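Local structure of auracyanin-A (Chloroflexus aurantiacus, 2AAN) at residues A[56-61]-A[126-131]; A[68-73]-A[120-125]; A[21-26]-A[31-36]; A[89-92]-A[96-99]. The protein probably acts as a soluble blue copper electron acceptor for alternative complex III in a green photosynthetic bacterium. All blocks are in the same frame, centred on the assembly; numbering follows the deposited sequence.

Interaction 1: residues A[56-61]-A[126-131]. With CU (copper (II) ion), chain B.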
loop_
_atom_site.group_PDB
_atom_site.type_symbol
_atom_site.label_atom_id
_atom_site.label_comp_id
_atom_site.label_asym_id
_atom_site.label_seq_id
_atom_site.Cartn_x
_atom_site.Cartn_y
_atom_site.Cartn_z
ATOM N N GLN A 56 -11.453 8.649 -6.784
ATOM C CA GLN A 56 -11.226 7.455 -6.029
ATOM C C GLN A 56 -10.437 7.927 -4.847
ATOM O O GLN A 56 -9.746 8.961 -4.941
ATOM C CB GLN A 56 -10.421 6.492 -6.853
ATOM C CG GLN A 56 -11.143 5.977 -8.046
ATOM C CD GLN A 56 -12.148 4.905 -7.699
ATOM O OE1 GLN A 56 -12.237 4.448 -6.548
ATOM N NE2 GLN A 56 -12.860 4.443 -8.706
ATOM N N GLN A 57 -10.602 7.208 -3.740
ATOM C CA GLN A 57 -9.619 7.209 -2.668
ATOM C C GLN A 57 -8.779 5.968 -2.855
ATOM O O GLN A 57 -9.263 4.986 -3.357
ATOM C CB GLN A 57 -10.258 7.254 -1.253
ATOM C CG GLN A 57 -11.509 6.461 -1.112
ATOM C CD GLN A 57 -12.103 6.493 0.252
ATOM O OE1 GLN A 57 -11.536 7.044 1.192
ATOM N NE2 GLN A 57 -13.268 5.875 0.375
ATOM N N HIS A 58 -7.524 6.034 -2.441
ATOM C CA HIS A 58 -6.628 4.888 -2.453
ATOM C C HIS A 58 -5.685 4.969 -1.259
ATOM O O HIS A 58 -5.342 6.056 -0.786
ATOM C CB HIS A 58 -5.727 4.909 -3.679
ATOM C CG HIS A 58 -6.432 4.730 -4.993
ATOM N ND1 HIS A 58 -7.048 3.554 -5.360
ATOM C CD2 HIS A 58 -6.609 5.588 -6.031
ATOM C CE1 HIS A 58 -7.573 3.691 -6.568
ATOM N NE2 HIS A 58 -7.294 4.910 -7.011
ATOM N N ASN A 59 -5.134 3.820 -0.914
ATOM C CA ASN A 59 -3.963 3.787 -0.049
ATOM C C ASN A 59 -2.941 2.782 -0.559
ATOM O O ASN A 59 -3.154 2.123 -1.583
ATOM C CB ASN A 59 -4.350 3.580 1.431
ATOM C CG ASN A 59 -5.139 2.316 1.685
ATOM O OD1 ASN A 59 -5.054 1.387 0.922
ATOM N ND2 ASN A 59 -5.920 2.280 2.781
ATOM N N TRP A 60 -1.808 2.738 0.124
ATOM C CA TRP A 60 -0.692 1.811 -0.192
ATOM C C TRP A 60 -0.298 1.214 1.122
ATOM O O TRP A 60 0.208 1.928 1.971
ATOM C CB TRP A 60 0.491 2.557 -0.798
ATOM C CG TRP A 60 1.644 1.690 -1.212
ATOM C CD1 TRP A 60 1.882 1.213 -2.449
ATOM C CD2 TRP A 60 2.756 1.287 -0.402
ATOM N NE1 TRP A 60 3.034 0.444 -2.459
ATOM C CE2 TRP A 60 3.607 0.500 -1.218
ATOM C CE3 TRP A 60 3.096 1.469 0.932
ATOM C CZ2 TRP A 60 4.765 -0.102 -0.736
ATOM C CZ3 TRP A 60 4.252 0.871 1.409
ATOM C CH2 TRP A 60 5.087 0.120 0.573
ATOM N N ILE A 61 -0.597 -0.072 1.281
ATOM C CA ILE A 61 -0.362 -0.788 2.516
ATOM C C ILE A 61 0.555 -1.982 2.239
ATOM O O ILE A 61 0.239 -2.850 1.420
ATOM C CB ILE A 61 -1.689 -1.299 3.124
ATOM C CG1 ILE A 61 -2.753 -0.185 3.205
ATOM C CG2 ILE A 61 -1.478 -1.979 4.471
ATOM C CD1 ILE A 61 -2.441 1.065 4.013
ATOM N N PRO A 126 -12.562 -0.087 -0.096
ATOM C CA PRO A 126 -13.540 -1.105 -0.428
ATOM C C PRO A 126 -13.591 -1.437 -1.914
ATOM O O PRO A 126 -13.785 -0.557 -2.733
ATOM C CB PRO A 126 -14.870 -0.472 0.045
ATOM C CG PRO A 126 -14.470 0.247 1.274
ATOM C CD PRO A 126 -13.103 0.841 0.918
ATOM N N GLY A 127 -13.435 -2.718 -2.234
ATOM C CA GLY A 127 -13.532 -3.178 -3.615
ATOM C C GLY A 127 -12.276 -3.084 -4.474
ATOM O O GLY A 127 -12.250 -3.620 -5.593
ATOM N N HIS A 128 -11.226 -2.409 -4.019
ATOM C CA HIS A 128 -10.034 -2.233 -4.910
ATOM C C HIS A 128 -9.128 -3.446 -4.956
ATOM O O HIS A 128 -8.611 -3.789 -6.017
ATOM C CB HIS A 128 -9.252 -0.998 -4.521
ATOM C CG HIS A 128 -10.005 0.253 -4.773
ATOM N ND1 HIS A 128 -9.410 1.493 -4.769
ATOM C CD2 HIS A 128 -11.317 0.456 -5.051
ATOM C CE1 HIS A 128 -10.331 2.411 -5.028
ATOM N NE2 HIS A 128 -11.490 1.803 -5.229
ATOM N N TYR A 129 -8.933 -4.081 -3.803
ATOM C CA TYR A 129 -8.294 -5.395 -3.725
ATOM C C TYR A 129 -9.388 -6.382 -4.065
ATOM O O TYR A 129 -10.532 -6.194 -3.614
ATOM C CB TYR A 129 -7.704 -5.644 -2.308
ATOM C CG TYR A 129 -7.074 -7.017 -2.174
ATOM C CD1 TYR A 129 -5.768 -7.237 -2.597
ATOM C CD2 TYR A 129 -7.826 -8.112 -1.785
ATOM C CE1 TYR A 129 -5.194 -8.474 -2.565
ATOM C CE2 TYR A 129 -7.254 -9.402 -1.751
ATOM C CZ TYR A 129 -5.932 -9.572 -2.125
ATOM O OH TYR A 129 -5.306 -10.810 -2.096
ATOM N N PRO A 130 -9.070 -7.467 -4.789
ATOM C CA PRO A 130 -7.769 -8.025 -5.195
ATOM C C PRO A 130 -7.142 -7.479 -6.456
ATOM O O PRO A 130 -6.006 -7.802 -6.732
ATOM C CB PRO A 130 -8.109 -9.510 -5.406
ATOM C CG PRO A 130 -9.482 -9.444 -5.986
ATOM C CD PRO A 130 -10.165 -8.356 -5.211
ATOM N N LEU A 131 -7.803 -6.603 -7.202
ATOM C CA LEU A 131 -7.132 -6.097 -8.387
ATOM C C LEU A 131 -5.941 -5.217 -8.047
ATOM O O LEU A 131 -4.910 -5.257 -8.704
ATOM C CB LEU A 131 -8.093 -5.303 -9.272
ATOM C CG LEU A 131 -9.026 -6.130 -10.152
ATOM C CD1 LEU A 131 -10.067 -5.183 -10.715
ATOM C CD2 LEU A 131 -8.255 -6.805 -11.254
HETATM CU CU CU B . -7.455 1.918 -4.174
#

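Interaction 2: residues A[68-73]-A[120-125]. With CU (copper (II) ion), chain B.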
loop_
_atom_site.group_PDB
_atom_site.type_symbol
_atom_site.label_atom_id
_atom_site.label_comp_id
_atom_site.label_asym_id
_atom_site.label_seq_id
_atom_site.Cartn_x
_atom_site.Cartn_y
_atom_site.Cartn_z
ATOM N N ALA A 68 -3.842 -14.502 1.071
ATOM C CA ALA A 68 -4.848 -14.736 2.125
ATOM C C ALA A 68 -4.798 -13.679 3.252
ATOM O O ALA A 68 -5.834 -13.182 3.739
ATOM C CB ALA A 68 -4.659 -16.133 2.698
ATOM N N GLU A 69 -3.601 -13.294 3.667
ATOM C CA GLU A 69 -3.516 -12.292 4.710
ATOM C C GLU A 69 -3.981 -10.938 4.132
ATOM O O GLU A 69 -4.690 -10.198 4.803
ATOM C CB GLU A 69 -2.127 -12.236 5.327
ATOM C CG GLU A 69 -2.033 -11.306 6.531
ATOM C CD GLU A 69 -3.161 -11.524 7.562
ATOM O OE1 GLU A 69 -3.465 -12.692 7.895
ATOM O OE2 GLU A 69 -3.770 -10.522 8.011
ATOM N N ALA A 70 -3.618 -10.647 2.876
ATOM C CA ALA A 70 -4.078 -9.427 2.173
ATOM C C ALA A 70 -5.608 -9.355 2.116
ATOM O O ALA A 70 -6.222 -8.310 2.398
ATOM C CB ALA A 70 -3.509 -9.395 0.752
ATOM N N ALA A 71 -6.229 -10.459 1.732
ATOM C CA ALA A 71 -7.678 -10.469 1.609
ATOM C C ALA A 71 -8.355 -10.254 2.965
ATOM O O ALA A 71 -9.363 -9.527 3.081
ATOM C CB ALA A 71 -8.152 -11.763 0.997
ATOM N N ASN A 72 -7.803 -10.890 3.989
ATOM C CA ASN A 72 -8.277 -10.702 5.361
ATOM C C ASN A 72 -8.203 -9.233 5.812
ATOM O O ASN A 72 -9.155 -8.712 6.392
ATOM C CB ASN A 72 -7.495 -11.630 6.301
ATOM C CG ASN A 72 -7.852 -11.426 7.776
ATOM O OD1 ASN A 72 -7.078 -10.816 8.534
ATOM N ND2 ASN A 72 -9.017 -11.940 8.193
ATOM N N ILE A 73 -7.070 -8.582 5.556
ATOM C CA ILE A 73 -6.885 -7.195 5.924
ATOM C C ILE A 73 -7.861 -6.303 5.162
ATOM O O ILE A 73 -8.643 -5.545 5.765
ATOM C CB ILE A 73 -5.420 -6.744 5.689
ATOM C CG1 ILE A 73 -4.521 -7.417 6.707
ATOM C CG2 ILE A 73 -5.306 -5.237 5.799
ATOM C CD1 ILE A 73 -3.101 -7.366 6.365
ATOM N N LEU A 120 3.667 -8.242 -0.323
ATOM C CA LEU A 120 2.587 -7.653 -1.123
ATOM C C LEU A 120 2.307 -6.260 -0.640
ATOM O O LEU A 120 2.379 -5.998 0.559
ATOM C CB LEU A 120 1.305 -8.470 -0.988
ATOM C CG LEU A 120 1.363 -9.882 -1.525
ATOM C CD1 LEU A 120 0.136 -10.679 -1.085
ATOM C CD2 LEU A 120 1.495 -9.913 -3.027
ATOM N N TYR A 121 2.026 -5.360 -1.580
ATOM C CA TYR A 121 1.387 -4.120 -1.242
ATOM C C TYR A 121 0.040 -4.101 -1.917
ATOM O O TYR A 121 -0.109 -4.667 -2.986
ATOM C CB TYR A 121 2.245 -2.878 -1.556
ATOM C CG TYR A 121 2.767 -2.719 -2.969
ATOM C CD1 TYR A 121 1.956 -2.203 -3.974
ATOM C CD2 TYR A 121 4.093 -3.021 -3.289
ATOM C CE1 TYR A 121 2.445 -2.008 -5.253
ATOM C CE2 TYR A 121 4.583 -2.823 -4.557
ATOM C CZ TYR A 121 3.759 -2.334 -5.550
ATOM O OH TYR A 121 4.222 -2.154 -6.844
ATOM N N ILE A 122 -0.942 -3.552 -1.196
ATOM C CA ILE A 122 -2.340 -3.569 -1.579
ATOM C C ILE A 122 -2.977 -2.229 -1.238
ATOM O O ILE A 122 -2.423 -1.416 -0.497
ATOM C CB ILE A 122 -3.153 -4.695 -0.883
ATOM C CG1 ILE A 122 -3.248 -4.468 0.647
ATOM C CG2 ILE A 122 -2.505 -6.037 -1.138
ATOM C CD1 ILE A 122 -4.149 -5.429 1.389
ATOM N N CYS A 123 -4.147 -1.999 -1.817
ATOM C CA CYS A 123 -4.996 -0.891 -1.375
ATOM C C CYS A 123 -6.190 -1.512 -0.680
ATOM O O CYS A 123 -6.773 -2.433 -1.225
ATOM C CB CYS A 123 -5.455 -0.089 -2.564
ATOM S SG CYS A 123 -6.726 1.149 -2.223
ATOM N N THR A 124 -6.566 -1.005 0.483
ATOM C CA THR A 124 -7.715 -1.541 1.222
ATOM C C THR A 124 -8.999 -0.709 1.094
ATOM O O THR A 124 -9.961 -0.943 1.807
ATOM C CB THR A 124 -7.356 -1.694 2.711
ATOM O OG1 THR A 124 -7.068 -0.423 3.260
ATOM C CG2 THR A 124 -6.154 -2.605 2.872
ATOM N N VAL A 125 -9.048 0.226 0.161
ATOM C CA VAL A 125 -10.293 0.935 -0.098
ATOM C C VAL A 125 -11.319 -0.118 -0.615
ATOM O O VAL A 125 -10.963 -0.980 -1.413
ATOM C CB VAL A 125 -10.044 2.124 -1.048
ATOM C CG1 VAL A 125 -11.374 2.682 -1.664
ATOM C CG2 VAL A 125 -9.215 3.211 -0.322
HETATM CU CU CU B . -7.455 1.918 -4.174
#

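Interaction 3: residues A[21-26]-A[31-36]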
loop_
_atom_site.group_PDB
_atom_site.type_symbol
_atom_site.label_atom_id
_atom_site.label_comp_id
_atom_site.label_asym_id
_atom_site.label_seq_id
_atom_site.Cartn_x
_atom_site.Cartn_y
_atom_site.Cartn_z
ATOM N N ILE A 21 10.526 6.296 -3.428
ATOM C CA ILE A 21 9.973 5.562 -4.551
ATOM C C ILE A 21 8.629 6.205 -4.888
ATOM O O ILE A 21 7.745 6.330 -4.032
ATOM C CB ILE A 21 9.787 4.091 -4.238
ATOM C CG1 ILE A 21 11.138 3.424 -4.046
ATOM C CG2 ILE A 21 9.018 3.418 -5.373
ATOM C CD1 ILE A 21 11.016 2.060 -3.450
ATOM N N GLU A 22 8.499 6.643 -6.138
ATOM C CA GLU A 22 7.266 7.261 -6.615
ATOM C C GLU A 22 6.336 6.159 -7.072
ATOM O O GLU A 22 6.743 5.259 -7.774
ATOM C CB GLU A 22 7.523 8.160 -7.811
ATOM C CG GLU A 22 8.733 9.024 -7.726
ATOM C CD GLU A 22 8.496 10.270 -6.959
ATOM O OE1 GLU A 22 9.479 11.023 -6.800
ATOM O OE2 GLU A 22 7.351 10.517 -6.523
ATOM N N ILE A 23 5.079 6.229 -6.678
ATOM C CA ILE A 23 4.100 5.287 -7.208
ATOM C C ILE A 23 2.780 5.980 -7.224
ATOM O O ILE A 23 2.568 6.922 -6.471
ATOM C CB ILE A 23 4.062 3.960 -6.392
ATOM C CG1 ILE A 23 3.148 2.929 -7.040
ATOM C CG2 ILE A 23 3.706 4.225 -4.923
ATOM C CD1 ILE A 23 3.287 1.554 -6.449
ATOM N N GLY A 24 1.885 5.534 -8.097
ATOM C CA GLY A 24 0.588 6.171 -8.149
ATOM C C GLY A 24 -0.470 5.185 -8.549
ATOM O O GLY A 24 -0.202 4.015 -8.720
ATOM N N SER A 25 -1.687 5.672 -8.666
ATOM C CA SER A 25 -2.741 4.896 -9.278
ATOM C C SER A 25 -2.502 4.942 -10.801
ATOM O O SER A 25 -1.972 5.899 -11.346
ATOM C CB SER A 25 -4.096 5.435 -8.911
ATOM O OG SER A 25 -4.367 6.667 -9.548
ATOM N N LYS A 26 -2.933 3.905 -11.483
ATOM C CA LYS A 26 -2.874 3.887 -12.941
ATOM C C LYS A 26 -4.101 4.661 -13.398
ATOM O O LYS A 26 -5.136 4.096 -13.712
ATOM C CB LYS A 26 -2.862 2.464 -13.434
ATOM C CG LYS A 26 -2.615 2.361 -14.936
ATOM C CD LYS A 26 -2.990 1.011 -15.477
ATOM C CE LYS A 26 -3.101 1.042 -17.000
ATOM N NZ LYS A 26 -1.772 1.342 -17.574
ATOM N N ALA A 31 -5.637 -0.059 -9.924
ATOM C CA ALA A 31 -4.300 -0.584 -10.185
ATOM C C ALA A 31 -3.337 0.465 -9.738
ATOM O O ALA A 31 -3.612 1.672 -9.886
ATOM C CB ALA A 31 -4.087 -0.836 -11.678
ATOM N N PHE A 32 -2.209 0.004 -9.221
ATOM C CA PHE A 32 -1.032 0.843 -9.068
ATOM C C PHE A 32 -0.359 0.938 -10.420
ATOM O O PHE A 32 -0.384 -0.009 -11.221
ATOM C CB PHE A 32 -0.070 0.270 -8.032
ATOM C CG PHE A 32 -0.621 0.229 -6.628
ATOM C CD1 PHE A 32 -1.033 -0.960 -6.069
ATOM C CD2 PHE A 32 -0.645 1.376 -5.858
ATOM C CE1 PHE A 32 -1.507 -0.999 -4.749
ATOM C CE2 PHE A 32 -1.138 1.365 -4.574
ATOM C CZ PHE A 32 -1.592 0.171 -4.020
ATOM N N ASP A 33 0.291 2.056 -10.661
ATOM C CA ASP A 33 1.066 2.238 -11.898
ATOM C C ASP A 33 2.419 1.559 -11.937
ATOM O O ASP A 33 3.093 1.640 -12.924
ATOM C CB ASP A 33 1.199 3.708 -12.293
ATOM C CG ASP A 33 2.047 4.568 -11.357
ATOM O OD1 ASP A 33 2.711 4.119 -10.412
ATOM O OD2 ASP A 33 2.062 5.783 -11.644
ATOM N N LYS A 34 2.809 0.939 -10.831
ATOM C CA LYS A 34 3.955 0.076 -10.745
ATOM C C LYS A 34 3.486 -1.168 -9.974
ATOM O O LYS A 34 2.882 -1.073 -8.874
ATOM C CB LYS A 34 5.115 0.753 -9.985
ATOM C CG LYS A 34 5.565 2.108 -10.534
ATOM C CD LYS A 34 6.823 2.590 -9.847
ATOM C CE LYS A 34 7.364 3.886 -10.419
ATOM N NZ LYS A 34 8.543 4.320 -9.561
ATOM N N THR A 35 3.783 -2.329 -10.538
ATOM C CA THR A 35 3.385 -3.594 -9.926
ATOM C C THR A 35 4.568 -4.279 -9.293
ATOM O O THR A 35 4.410 -5.317 -8.647
ATOM C CB THR A 35 2.728 -4.601 -10.900
ATOM O OG1 THR A 35 3.583 -4.854 -12.024
ATOM C CG2 THR A 35 1.377 -4.115 -11.320
ATOM N N GLU A 36 5.727 -3.668 -9.421
ATOM C CA GLU A 36 6.789 -4.074 -8.577
ATOM C C GLU A 36 7.868 -3.064 -8.259
ATOM O O GLU A 36 8.231 -2.237 -9.078
ATOM C CB GLU A 36 7.346 -5.387 -9.043
ATOM C CG GLU A 36 8.431 -5.226 -10.024
ATOM C CD GLU A 36 9.625 -6.059 -9.670
ATOM O OE1 GLU A 36 9.431 -7.199 -9.227
ATOM O OE2 GLU A 36 10.751 -5.568 -9.873
#

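Interaction 4: residues A[89-92]-A[96-99]. With SO4 (sulfate ion), chain C.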
loop_
_atom_site.group_PDB
_atom_site.type_symbol
_atom_site.label_atom_id
_atom_site.label_comp_id
_atom_site.label_asym_id
_atom_site.label_seq_id
_atom_site.Cartn_x
_atom_site.Cartn_y
_atom_site.Cartn_z
ATOM N N ALA A 89 -7.143 -2.252 13.439
ATOM C CA ALA A 89 -6.310 -1.668 14.497
ATOM C C ALA A 89 -5.167 -2.636 14.896
ATOM O O ALA A 89 -4.135 -2.216 15.390
ATOM C CB ALA A 89 -7.164 -1.333 15.694
ATOM N N ASP A 90 -5.359 -3.922 14.630
ATOM C CA ASP A 90 -4.300 -4.917 14.758
ATOM C C ASP A 90 -3.315 -4.765 13.591
ATOM O O ASP A 90 -3.651 -4.944 12.387
ATOM C CB ASP A 90 -4.911 -6.313 14.809
ATOM C CG ASP A 90 -3.877 -7.431 14.996
ATOM O OD1 ASP A 90 -2.649 -7.182 14.970
ATOM O OD2 ASP A 90 -4.332 -8.587 15.153
ATOM N N LYS A 91 -2.090 -4.406 13.960
ATOM C CA LYS A 91 -1.008 -4.145 12.973
ATOM C C LYS A 91 0.028 -5.270 12.920
ATOM O O LYS A 91 1.130 -5.088 12.393
ATOM C CB LYS A 91 -0.292 -2.797 13.288
ATOM C CG LYS A 91 -1.214 -1.583 13.447
ATOM C CD LYS A 91 -2.062 -1.289 12.197
ATOM C CE LYS A 91 -3.001 -0.113 12.424
ATOM N NZ LYS A 91 -4.006 0.120 11.334
ATOM N N SER A 92 -0.320 -6.454 13.424
ATOM C CA SER A 92 0.618 -7.577 13.448
ATOM C C SER A 92 1.159 -7.918 12.047
ATOM O O SER A 92 2.314 -8.242 11.891
ATOM C CB SER A 92 -0.026 -8.807 14.124
ATOM O OG SER A 92 -0.481 -8.506 15.449
ATOM N N ALA A 96 3.826 -1.257 6.902
ATOM C CA ALA A 96 3.755 0.187 6.721
ATOM C C ALA A 96 2.425 0.553 6.079
ATOM O O ALA A 96 1.853 -0.274 5.345
ATOM C CB ALA A 96 4.932 0.653 5.868
ATOM N N GLU A 97 1.924 1.756 6.409
ATOM C CA GLU A 97 0.670 2.262 5.871
ATOM C C GLU A 97 0.814 3.676 5.366
ATOM O O GLU A 97 1.161 4.580 6.134
ATOM C CB GLU A 97 -0.444 2.340 6.929
ATOM C CG GLU A 97 -0.739 1.165 7.750
ATOM C CD GLU A 97 -1.640 1.530 8.954
ATOM O OE1 GLU A 97 -2.146 2.672 9.039
ATOM O OE2 GLU A 97 -1.850 0.669 9.811
ATOM N N SER A 98 0.476 3.887 4.099
ATOM C CA SER A 98 0.298 5.247 3.619
ATOM C C SER A 98 -0.944 5.849 4.298
ATOM O O SER A 98 -1.892 5.148 4.640
ATOM C CB SER A 98 0.163 5.322 2.102
ATOM O OG SER A 98 -1.149 5.011 1.721
ATOM N N PRO A 99 -0.936 7.164 4.496
ATOM C CA PRO A 99 -2.184 7.817 4.785
ATOM C C PRO A 99 -3.163 7.532 3.638
ATOM O O PRO A 99 -2.745 7.151 2.544
ATOM C CB PRO A 99 -1.787 9.297 4.793
ATOM C CG PRO A 99 -0.379 9.302 5.109
ATOM C CD PRO A 99 0.172 8.115 4.427
HETATM S S SO4 C . -10.651 -2.947 15.286
HETATM O O1 SO4 C . -12.103 -2.955 15.310
HETATM O O2 SO4 C . -10.175 -1.635 14.867
HETATM O O3 SO4 C . -10.197 -3.199 16.639
HETATM O O4 SO4 C . -10.149 -3.855 14.273
#

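Interaction 1: residues A[56-61]-A[126-131]
H58 ND1 and H128 ND1 grip the same copper(II) ion, each nitrogen 2.1 Å from the metal. The shared ion brings H58 ND1 to 3.2 Å from H128 ND1; both nitrogens are committed to copper, and no hydrogen bond joins them. The two imidazole planes are inclined at 54°, with H58 ND1 lying near the plane of the H128 ring at its edge. In both histidines CG stands beside the backbone N, but the rings are turned differently about the next bond (chi2 -67° in H58, -166° in H128), and in this way two side chains that cross nearly at a right angle aim their delta nitrogens at one point. The far edge of the H128 ring meets the loop before H58. There the side chain of Q56, bent at its second torsion, brings OE1 to 3.0 Å from H128 NE2, its amide steeply inclined to the ring. The backbone adds Q57 O, 3.3 Å from H128 CE1, while the Q57 amide turns elsewhere and gives its NE2 hydrogen bond to Y86. The first ligand loop is tied at H58, whose backbone bonds to that of A101, and at N59, whose OD1 accepts from the backbone N of T124. With C123 and M132 completing the ligand set, the pair of histidines belongs to the His-Cys-His-Met blue copper centre of a cupredoxin.

Interaction 2: residues A[68-73]-A[120-125]
The helical turn carrying A70 and I73 lies against the end of strand 117-122 and the loop that follows, A70 CA standing 7.2 Å from I122 CA and I73 CA 7.4 Å from T124 CA. This is helix-on-sheet packing in a cupredoxin, helix 67-80 covering a face of the five-stranded sheet just ahead of the copper ligand C123. The interface is apolar and buried. A70 aims its methyl at the strand, where its CB meets I122 CG2 at 4.0 Å and L120 CD1 at 4.3 Å. I122 has CG1 set between its backbone N and carbonyl carbon (chi1 66°), which leaves CG2 to touch the alanine methyl while CD1 reaches the helix backbone, 3.7 Å from A70 O. Farther on, I73 and T124 meet obliquely through their CG2 methyls; the T124 hydroxyl is engaged with the carbonyl of Y86. Y121, between the two inward residues, points away from the helix, its ring meeting those of W60 and F32. Beyond I122, C123 SG binds copper at 2.2 Å and accepts a nearly straight hydrogen bond from the backbone N of V125, SG to N 3.5 Å.

Interaction 3: residues A[21-26]-A[31-36]
K34 leaves its backbone with CB against I23, 4.1 Å from I23 CD1, and then runs out fully extended along the edge of strand 19-24. CG stands beside the backbone N (chi1 -55°), which directs the chain along the strand: CD comes to 3.4 Å from E22 O, CE to 3.0 Å from it, and NZ ends in a hydrogen bond to the same oxygen, 2.7 Å from E22 O and in its carbonyl plane. The residue before it, D33, holds G24 twice. Its backbone N donates to G24 O at 2.8 Å, and its OD1 accepts from G24 N at 2.8 Å, the donor lying above the carboxylate plane, so both backbone polar atoms of the glycine are satisfied by the one aspartate. A second backbone-to-backbone bond runs from K26 N to A31 O. Between these, S25 and F32 form a single antiparallel bridge as a non-hydrogen-bonded pair. F32 CA makes a CA-H...O contact with G24 O, and S25 CA makes one with A31 O. On the inner side I23 CD1 packs on F32 CB, and the phenylalanine ring continues into the core, edge-to-face with W60 and Y121 and in touch with the copper ligand M132. I21, I23 and S25 bond through their backbones to strand 44-50 on the other side. The arrangement closes the edge of the smaller sheet of a cupredoxin beta-sandwich.

Interaction 4: residues A[89-92]-A[96-99]
The carboxylate of E97 is met at one oxygen by K91: the ammonium approaches OE2 from the syn side, 24° out of the carboxylate plane, and K91 NZ lies 2.7 Å from E97 OE2 in a hydrogen-bonded salt bridge. OE1 stays farther off, 3.9 Å from K91 NZ, which makes the bridge one-sided. The lysine reaches across because its chain is bent at the second torsion (chi2 -59°), folding CD and CE in toward the glutamate; K91 CD is 3.1 Å from the same OE2. E97 comes to meet it extended beyond CG, and the two side chains cross at about a right angle. The ammonium has a second partner in the carbonyl of P88, which ties it to its own loop and would help to fix its position. Next to the lysine, the carboxylate of D90 holds that loop in shape. Its OD1 takes S92 OG on the syn lone pair, at 2.6 Å between D90 OD1 and S92 OG, and S92 N on the anti side, an Asx turn. Across the contact, beyond E97, S98 OG donates to P99 O at 2.8 Å and also accepts a hydrogen bond from the backbone N of W60. A sulfate ion, probably carried over from the crystallisation medium, makes a weak hydrogen bond with A89 N. The only contact between the two segments is thus the K91-E97 salt bridge, a surface link far from the copper that joins the loop after helix 67-80 to strand 94-97, an edge strand of the five-stranded sheet in this cupredoxin.

In the fold
Interactions 1 and 2 converge on the same copper, the first supplying two histidine ligands and the second the cysteine; the two are also tied by a hydrogen bond from I61 N to I122 O. Interaction 2 is buried and largely apolar, whereas interaction 1 is partly buried and held by metal bonds. Interaction 3 relies on backbone and charged groups at a sheet edge, with one aromatic side chain turned into the core. Interaction 4 is a surface salt bridge on the opposite side of the chain's centre from interaction 3, and it reaches the same five-stranded sheet as interaction 2.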